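Local coordinates for Asp/Glu-specific dipeptidyl-peptidase (Flavobacterium psychrophilum, PDB 5JXF), which removes dipeptides from the N-terminus of oligopeptides as a serine peptidase of family S46, cutting strictly after aspartate or glutamate, at residues K646-F651 against D702-L707; V269-V274 against M723-P728; D624-L629 against D711-A716. One frame throughout, in Å; residues are numbered along the deposited sequence.

Contact 1 (K646-F651 against D702-L707); sequences KLPVCF and DMRYVL
The ring of P648 lies over the guanidinium group of R704: CG sits above the centre of one face, 3.3 Å from CZ of R704. The same guanidinium is held in its own plane by D702, which it meets side-on, NE to OD1 and NH2 to OD2 (2.9 Å), the latter bond close to straight at 165°. With CG anti to the backbone N (chi1 -165°), the D702 carboxylate is directed back over the start of the helix, where OD1 also takes the R704 backbone N-H on its anti lone pair, the N-cap bond of helix 703-713. D702 N in turn donates to V649 O at 3.0 Å, while a water donates to both D702 OD2 and C650 O. One residue further along the helix, Y705 has its CG anti to the backbone N (chi1 -170°), which lays its ring alongside V649. V649 CG2 makes a CH-pi contact over the ring centre, 4.0 Å from the centroid, whereas L647 CD2 reaches the ring edge, 3.5 Å from CD1 of Y705. E643 forms a second salt bridge with R704 through NH1. In this buried junction between strand 648-653 and helix 703-713, the arginine charge is thus probably balanced by two carboxylates, and D702 joins helix capping to strand pairing.

Contact 2 (V269-V274 against M723-P728); sequences VSLDGV and MKLVHP
The side chains of D272 and H727 cross at about a right angle, while their carboxylate and ring planes are 42° apart. H727 ND1 donates to OD1 of D272 at 2.8 Å, on the syn side of the carboxylate and near the plane of the ring. With CG beside its backbone N (chi1 -74°), D272 carries its other oxygen to the main chain beyond the histidine, where OD2 accepts from the backbone N of K729. L271 slants across both neighbours, its CD1 lying 3.8 Å from CE1 of H727 and 3.9 Å from CB of L725. S270 OG accepts from D272 N, an ST turn, and packs against CG of P728 at 3.5 Å. The backbones of these segments pair as a two-stranded parallel sheet: V269 N bonds to K724 O, V726 N to V269 O, and L271 N to V726 O almost in line with the carbonyl. V269 CB touches CD2 of L725 at 4.1 Å, and V269 also packs on M703 and L707 of helix 703-713. Replacing D272 with an alanine would probably leave H727 ND1 and the K729 N-H without their acceptor and the imidazole freer to turn. Two bonds to one carboxylate thus extend the pairing past the strands, fastening the C-terminal tail by polar contacts where the sheet ends.

Contact 3 (D624-L629 against D711-A716); sequences DVPKKL and DKFAGA
The N-terminal turn of helix 627-635 packs here against the C-terminal end of helix 703-713, a surface helix-to-helix junction with P626 as the N-cap residue of the former. Its centre is the F713 ring, whose CE1 corner comes within 3.5 Å of CB of K628. P626 CB lies at the ring edge, 3.9 Å from CE1 of F713, and the backbone N of L629 approaches the same edge near the ring plane. F713 reaches this turn because its CG is anti to the backbone N (chi1 -179°). K628 and F713 slide past one another in opposite directions, the lysine methylenes running back along the ring, with CG 3.5 Å from CD1 of F713. Bends at chi2 (63°) and chi4 (-77°) then bring K628 NZ to the carbonyl oxygen of K712, a 2.9 Å hydrogen bond lying in the carbonyl plane. That carbonyl lies within a wider pi-type turn, at 711-713, toward the C-terminal part of its helix. Helix 217-220 packs on P626 and L629, and P216 touches F713. K628 therefore serves both halves of the contact: its aliphatic part lines the aromatic ring, while its ammonium group, probably favoured by the negative end of the helix dipole, satisfies a backbone carbonyl.

How the contacts relate
From the N terminus, V269-V274 is the first segment met, and contact 2 pairs it with M723-P728 close to the C terminus, closing a loop of 448 residues. Contact 3, from D624-L629 to D711-A716, is nested inside that loop, and contact 1, from K646-F651 to D702-L707, is nested inside contact 3; none cross. Helix 703-713 is common to contacts 1 and 3: the start of helix 703-713 meets strand 648-653 and its C-terminal part meets the first turn of helix 627-635, and Y705 OH meets L629 CD2 at 3.6 Å. Contacts 1 and 2 also touch, with L707 CD2 3.5 Å from M723 SD and F651 packing on V274, whereas contacts 2 and 3 remain about 7 Å apart at their nearest atoms.

Contact 1 (K646-F651 against D702-L707)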
loop_
_atom_site.group_PDB
_atom_site.type_symbol
_atom_site.label_atom_id
_atom_site.label_comp_id
_atom_site.label_asym_id
_atom_site.label_seq_id
_atom_site.Cartn_x
_atom_site.Cartn_y
_atom_site.Cartn_z
ATOM N N LYS A 646 1.011 -10.640 23.388
ATOM C CA LYS A 646 1.489 -10.089 22.124
ATOM C C LYS A 646 2.993 -9.750 22.206
ATOM O O LYS A 646 3.483 -9.434 23.281
ATOM C CB LYS A 646 0.685 -8.842 21.762
ATOM C CG LYS A 646 -0.830 -9.033 21.886
ATOM C CD LYS A 646 -1.604 -7.799 21.427
ATOM C CE LYS A 646 -1.230 -7.406 20.015
ATOM N NZ LYS A 646 -1.098 -8.600 19.132
ATOM N N LEU A 647 3.711 -9.835 21.085
ATOM C CA LEU A 647 5.133 -9.489 21.060
ATOM C C LEU A 647 5.357 -8.204 20.279
ATOM O O LEU A 647 5.228 -8.181 19.048
ATOM C CB LEU A 647 5.960 -10.609 20.444
ATOM C CG LEU A 647 7.469 -10.481 20.627
ATOM C CD1 LEU A 647 7.855 -10.768 22.082
ATOM C CD2 LEU A 647 8.191 -11.417 19.675
ATOM N N PRO A 648 5.659 -7.121 20.987
ATOM C CA PRO A 648 6.014 -5.867 20.326
ATOM C C PRO A 648 7.194 -6.094 19.395
ATOM O O PRO A 648 8.035 -6.958 19.646
ATOM C CB PRO A 648 6.389 -4.952 21.490
ATOM C CG PRO A 648 5.647 -5.525 22.650
ATOM C CD PRO A 648 5.679 -7.000 22.451
ATOM N N VAL A 649 7.249 -5.357 18.301
ATOM C CA VAL A 649 8.342 -5.564 17.382
ATOM C C VAL A 649 9.046 -4.238 17.075
ATOM O O VAL A 649 10.260 -4.151 17.205
ATOM C CB VAL A 649 7.851 -6.255 16.101
ATOM C CG1 VAL A 649 8.921 -6.256 15.048
ATOM C CG2 VAL A 649 7.452 -7.675 16.413
ATOM N N CYS A 650 8.291 -3.218 16.670
ATOM C CA CYS A 650 8.855 -1.906 16.348
ATOM C C CYS A 650 7.968 -0.815 16.913
ATOM O O CYS A 650 6.801 -1.060 17.240
ATOM C CB CYS A 650 8.998 -1.692 14.829
ATOM S SG CYS A 650 10.026 -2.878 13.934
ATOM N N PHE A 651 8.527 0.388 17.015
ATOM C CA PHE A 651 7.726 1.576 17.291
ATOM C C PHE A 651 8.354 2.826 16.674
ATOM O O PHE A 651 9.455 2.771 16.122
ATOM C CB PHE A 651 7.497 1.764 18.806
ATOM C CG PHE A 651 8.750 2.080 19.608
ATOM C CD1 PHE A 651 9.574 1.068 20.057
ATOM C CD2 PHE A 651 9.059 3.388 19.956
ATOM C CE1 PHE A 651 10.714 1.358 20.821
ATOM C CE2 PHE A 651 10.181 3.681 20.723
ATOM C CZ PHE A 651 11.011 2.668 21.148
ATOM N N ASP A 702 11.849 -2.398 19.007
ATOM C CA ASP A 702 11.517 -2.539 20.423
ATOM C C ASP A 702 12.539 -3.460 21.100
ATOM O O ASP A 702 12.801 -4.539 20.573
ATOM C CB ASP A 702 10.079 -3.107 20.545
ATOM C CG ASP A 702 9.503 -2.953 21.928
ATOM O OD1 ASP A 702 10.121 -3.465 22.895
ATOM O OD2 ASP A 702 8.442 -2.294 22.041
ATOM N N MET A 703 13.124 -3.065 22.242
ATOM C CA MET A 703 14.184 -3.877 22.873
ATOM C C MET A 703 13.618 -5.230 23.351
ATOM O O MET A 703 14.332 -6.241 23.388
ATOM C CB MET A 703 14.868 -3.119 24.031
ATOM C CG MET A 703 16.075 -2.180 23.564
ATOM S SD MET A 703 17.180 -3.012 22.458
ATOM C CE MET A 703 17.803 -4.253 23.587
ATOM N N ARG A 704 12.333 -5.271 23.684
ATOM C CA ARG A 704 11.695 -6.559 23.975
ATOM C C ARG A 704 11.815 -7.567 22.817
ATOM O O ARG A 704 12.049 -8.746 23.049
ATOM C CB ARG A 704 10.223 -6.362 24.344
ATOM C CG ARG A 704 10.050 -5.710 25.710
ATOM C CD ARG A 704 8.604 -5.347 25.966
ATOM N NE ARG A 704 8.164 -4.288 25.066
ATOM C CZ ARG A 704 6.954 -3.733 25.096
ATOM N NH1 ARG A 704 6.064 -4.140 25.995
ATOM N NH2 ARG A 704 6.635 -2.768 24.229
ATOM N N TYR A 705 11.686 -7.109 21.579
ATOM C CA TYR A 705 11.860 -7.987 20.410
ATOM C C TYR A 705 13.319 -8.391 20.196
ATOM O O TYR A 705 13.603 -9.538 19.834
ATOM C CB TYR A 705 11.323 -7.305 19.148
ATOM C CG TYR A 705 11.246 -8.231 17.947
ATOM C CD1 TYR A 705 10.581 -9.450 18.031
ATOM C CD2 TYR A 705 11.801 -7.874 16.734
ATOM C CE1 TYR A 705 10.503 -10.297 16.950
ATOM C CE2 TYR A 705 11.725 -8.709 15.644
ATOM C CZ TYR A 705 11.071 -9.916 15.761
ATOM O OH TYR A 705 11.015 -10.746 14.683
ATOM N N VAL A 706 14.241 -7.439 20.396
ATOM C CA VAL A 706 15.662 -7.768 20.331
ATOM C C VAL A 706 15.999 -8.909 21.287
ATOM O O VAL A 706 16.558 -9.937 20.886
ATOM C CB VAL A 706 16.542 -6.549 20.666
ATOM C CG1 VAL A 706 18.018 -6.947 20.706
ATOM C CG2 VAL A 706 16.293 -5.443 19.651
ATOM N N LEU A 707 15.630 -8.743 22.550
ATOM C CA LEU A 707 15.966 -9.751 23.554
ATOM C C LEU A 707 15.257 -11.083 23.269
ATOM O O LEU A 707 15.861 -12.153 23.378
ATOM C CB LEU A 707 15.621 -9.245 24.954
ATOM C CG LEU A 707 16.276 -7.948 25.442
ATOM C CD1 LEU A 707 15.709 -7.571 26.800
ATOM C CD2 LEU A 707 17.804 -8.063 25.511
HETATM O O HOH W 1 6.508 -1.345 20.408
#

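Contact 2 (V269-V274 against M723-P728)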
loop_
_atom_site.group_PDB
_atom_site.type_symbol
_atom_site.label_atom_id
_atom_site.label_comp_id
_atom_site.label_asym_id
_atom_site.label_seq_id
_atom_site.Cartn_x
_atom_site.Cartn_y
_atom_site.Cartn_z
ATOM N N VAL A 269 18.715 -2.217 30.108
ATOM C CA VAL A 269 17.692 -2.467 29.112
ATOM C C VAL A 269 16.347 -2.677 29.791
ATOM O O VAL A 269 16.201 -3.570 30.620
ATOM C CB VAL A 269 18.018 -3.713 28.255
ATOM C CG1 VAL A 269 16.904 -3.962 27.267
ATOM C CG2 VAL A 269 19.353 -3.537 27.537
ATOM N N SER A 270 15.373 -1.848 29.438
ATOM C CA SER A 270 14.031 -1.940 30.008
ATOM C C SER A 270 13.209 -3.135 29.491
ATOM O O SER A 270 13.321 -3.501 28.326
ATOM C CB SER A 270 13.265 -0.653 29.726
ATOM O OG SER A 270 11.913 -0.793 30.119
ATOM N N LEU A 271 12.395 -3.736 30.362
ATOM C CA LEU A 271 11.464 -4.811 29.966
ATOM C C LEU A 271 10.011 -4.375 30.097
ATOM O O LEU A 271 9.116 -5.186 29.940
ATOM C CB LEU A 271 11.664 -6.070 30.817
ATOM C CG LEU A 271 12.877 -6.977 30.645
ATOM C CD1 LEU A 271 13.033 -7.885 31.861
ATOM C CD2 LEU A 271 12.754 -7.796 29.400
ATOM N N ASP A 272 9.791 -3.099 30.402
ATOM C CA ASP A 272 8.465 -2.568 30.681
ATOM C C ASP A 272 7.880 -1.883 29.462
ATOM O O ASP A 272 6.819 -1.274 29.549
ATOM C CB ASP A 272 8.505 -1.577 31.851
ATOM C CG ASP A 272 8.688 -2.269 33.199
ATOM O OD1 ASP A 272 8.880 -3.512 33.218
ATOM O OD2 ASP A 272 8.647 -1.566 34.240
ATOM N N GLY A 273 8.606 -1.950 28.347
ATOM C CA GLY A 273 8.125 -1.459 27.068
ATOM C C GLY A 273 7.823 0.020 26.916
ATOM O O GLY A 273 8.170 0.844 27.769
ATOM N N VAL A 274 7.172 0.347 25.799
ATOM C CA VAL A 274 6.835 1.723 25.458
ATOM C C VAL A 274 5.348 1.900 25.197
ATOM O O VAL A 274 4.720 1.058 24.556
ATOM C CB VAL A 274 7.579 2.195 24.206
ATOM C CG1 VAL A 274 9.116 2.332 24.482
ATOM C CG2 VAL A 274 7.339 1.220 23.075
ATOM N N MET A 723 23.551 -8.452 30.603
ATOM C CA MET A 723 22.921 -7.133 30.638
ATOM C C MET A 723 22.292 -6.849 31.998
ATOM O O MET A 723 22.178 -7.729 32.834
ATOM C CB MET A 723 21.872 -7.009 29.541
ATOM C CG MET A 723 22.368 -7.370 28.144
ATOM S SD MET A 723 20.958 -7.513 27.026
ATOM C CE MET A 723 21.616 -8.647 25.807
ATOM N N LYS A 724 21.910 -5.605 32.227
ATOM C CA LYS A 724 21.123 -5.280 33.399
ATOM C C LYS A 724 19.679 -4.991 32.961
ATOM O O LYS A 724 19.380 -3.918 32.457
ATOM C CB LYS A 724 21.723 -4.094 34.144
ATOM C CG LYS A 724 20.870 -3.619 35.316
ATOM C CD LYS A 724 21.557 -2.481 36.044
ATOM C CE LYS A 724 20.814 -2.078 37.303
ATOM N NZ LYS A 724 21.563 -1.016 38.027
ATOM N N LEU A 725 18.803 -5.976 33.138
ATOM C CA LEU A 725 17.393 -5.855 32.780
ATOM C C LEU A 725 16.653 -5.132 33.888
ATOM O O LEU A 725 16.786 -5.496 35.047
ATOM C CB LEU A 725 16.799 -7.241 32.541
ATOM C CG LEU A 725 17.559 -8.064 31.498
ATOM C CD1 LEU A 725 16.864 -9.388 31.261
ATOM C CD2 LEU A 725 17.693 -7.287 30.179
ATOM N N VAL A 726 15.912 -4.085 33.555
ATOM C CA VAL A 726 15.244 -3.290 34.592
ATOM C C VAL A 726 13.754 -3.066 34.306
ATOM O O VAL A 726 13.296 -3.239 33.173
ATOM C CB VAL A 726 15.911 -1.917 34.768
ATOM C CG1 VAL A 726 17.310 -2.081 35.372
ATOM C CG2 VAL A 726 15.986 -1.167 33.433
ATOM N N HIS A 727 13.022 -2.656 35.341
ATOM C CA HIS A 727 11.578 -2.410 35.260
ATOM C C HIS A 727 11.181 -1.005 35.717
ATOM O O HIS A 727 10.600 -0.848 36.786
ATOM C CB HIS A 727 10.821 -3.417 36.117
ATOM C CG HIS A 727 11.017 -4.839 35.703
ATOM N ND1 HIS A 727 10.245 -5.446 34.737
ATOM C CD2 HIS A 727 11.868 -5.790 36.157
ATOM C CE1 HIS A 727 10.626 -6.702 34.596
ATOM N NE2 HIS A 727 11.610 -6.937 35.445
ATOM N N PRO A 728 11.463 0.015 34.898
ATOM C CA PRO A 728 11.210 1.417 35.255
ATOM C C PRO A 728 9.742 1.803 35.409
ATOM O O PRO A 728 9.459 2.859 35.965
ATOM C CB PRO A 728 11.819 2.188 34.079
ATOM C CG PRO A 728 11.764 1.245 32.957
ATOM C CD PRO A 728 12.028 -0.105 33.546
#

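Contact 3 (D624-L629 against D711-A716)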
loop_
_atom_site.group_PDB
_atom_site.type_symbol
_atom_site.label_atom_id
_atom_site.label_comp_id
_atom_site.label_asym_id
_atom_site.label_seq_id
_atom_site.Cartn_x
_atom_site.Cartn_y
_atom_site.Cartn_z
ATOM N N ASP A 624 9.721 -14.112 3.420
ATOM C CA ASP A 624 9.750 -15.428 4.064
ATOM C C ASP A 624 10.095 -15.249 5.550
ATOM O O ASP A 624 10.734 -14.270 5.923
ATOM C CB ASP A 624 10.756 -16.350 3.366
ATOM C CG ASP A 624 10.655 -17.795 3.819
ATOM O OD1 ASP A 624 9.692 -18.154 4.537
ATOM O OD2 ASP A 624 11.538 -18.584 3.427
ATOM N N VAL A 625 9.634 -16.170 6.393
ATOM C CA VAL A 625 9.916 -16.134 7.829
ATOM C C VAL A 625 10.636 -17.416 8.215
ATOM O O VAL A 625 10.318 -18.470 7.685
ATOM C CB VAL A 625 8.621 -15.986 8.679
ATOM C CG1 VAL A 625 8.939 -16.027 10.169
ATOM C CG2 VAL A 625 7.897 -14.697 8.342
ATOM N N PRO A 626 11.644 -17.329 9.099
ATOM C CA PRO A 626 12.277 -18.557 9.590
ATOM C C PRO A 626 11.285 -19.486 10.281
ATOM O O PRO A 626 10.244 -19.038 10.780
ATOM C CB PRO A 626 13.316 -18.044 10.585
ATOM C CG PRO A 626 13.647 -16.693 10.107
ATOM C CD PRO A 626 12.366 -16.128 9.554
ATOM N N LYS A 627 11.631 -20.770 10.322
ATOM C CA LYS A 627 10.721 -21.796 10.814
ATOM C C LYS A 627 10.540 -21.638 12.323
ATOM O O LYS A 627 9.417 -21.720 12.828
ATOM C CB LYS A 627 11.239 -23.195 10.452
ATOM C CG LYS A 627 10.525 -24.343 11.151
ATOM C CD LYS A 627 9.026 -24.252 10.890
ATOM C CE LYS A 627 8.192 -24.613 12.096
ATOM N NZ LYS A 627 6.770 -24.097 12.029
ATOM N N LYS A 628 11.643 -21.379 13.026
ATOM C CA LYS A 628 11.634 -21.273 14.486
ATOM C C LYS A 628 10.776 -20.102 14.975
ATOM O O LYS A 628 10.131 -20.183 16.016
ATOM C CB LYS A 628 13.082 -21.140 15.001
ATOM C CG LYS A 628 13.251 -20.868 16.497
ATOM C CD LYS A 628 12.714 -21.996 17.337
ATOM C CE LYS A 628 12.756 -21.693 18.830
ATOM N NZ LYS A 628 14.109 -21.821 19.420
ATOM N N LEU A 629 10.768 -19.012 14.219
ATOM C CA LEU A 629 9.996 -17.838 14.608
ATOM C C LEU A 629 8.504 -18.107 14.454
ATOM O O LEU A 629 7.707 -17.691 15.280
ATOM C CB LEU A 629 10.387 -16.616 13.781
ATOM C CG LEU A 629 9.699 -15.318 14.221
ATOM C CD1 LEU A 629 9.734 -15.163 15.743
ATOM C CD2 LEU A 629 10.333 -14.114 13.559
ATOM N N ASP A 711 17.168 -14.486 22.720
ATOM C CA ASP A 711 16.857 -15.490 23.714
ATOM C C ASP A 711 16.051 -16.668 23.152
ATOM O O ASP A 711 16.569 -17.782 23.037
ATOM C CB ASP A 711 16.095 -14.824 24.859
ATOM C CG ASP A 711 15.844 -15.744 26.013
ATOM O OD1 ASP A 711 16.033 -16.968 25.868
ATOM O OD2 ASP A 711 15.449 -15.231 27.081
ATOM N N LYS A 712 14.775 -16.432 22.850
ATOM C CA LYS A 712 13.879 -17.529 22.473
ATOM C C LYS A 712 14.253 -18.127 21.127
ATOM O O LYS A 712 14.121 -19.329 20.924
ATOM C CB LYS A 712 12.427 -17.057 22.443
ATOM C CG LYS A 712 11.827 -16.865 23.824
ATOM C CD LYS A 712 11.520 -18.225 24.478
ATOM C CE LYS A 712 10.822 -18.033 25.807
ATOM N NZ LYS A 712 11.549 -17.008 26.610
ATOM N N PHE A 713 14.743 -17.287 20.216
ATOM C CA PHE A 713 15.012 -17.744 18.864
ATOM C C PHE A 713 16.407 -18.361 18.758
ATOM O O PHE A 713 16.556 -19.483 18.267
ATOM C CB PHE A 713 14.845 -16.590 17.865
ATOM C CG PHE A 713 15.091 -16.981 16.426
ATOM C CD1 PHE A 713 14.100 -17.580 15.675
ATOM C CD2 PHE A 713 16.326 -16.738 15.826
ATOM C CE1 PHE A 713 14.325 -17.941 14.349
ATOM C CE2 PHE A 713 16.569 -17.101 14.510
ATOM C CZ PHE A 713 15.564 -17.693 13.761
ATOM N N ALA A 714 17.428 -17.644 19.219
ATOM C CA ALA A 714 18.804 -18.108 19.035
ATOM C C ALA A 714 19.301 -18.966 20.192
ATOM O O ALA A 714 20.214 -19.763 20.017
ATOM C CB ALA A 714 19.755 -16.907 18.811
ATOM N N GLY A 715 18.708 -18.802 21.370
ATOM C CA GLY A 715 19.120 -19.554 22.541
ATOM C C GLY A 715 20.383 -18.971 23.130
ATOM O O GLY A 715 21.160 -19.675 23.783
ATOM N N ALA A 716 20.586 -17.675 22.902
ATOM C CA ALA A 716 21.796 -16.997 23.363
ATOM C C ALA A 716 21.552 -16.252 24.660
ATOM O O ALA A 716 21.994 -15.118 24.811
ATOM C CB ALA A 716 22.312 -16.027 22.295
#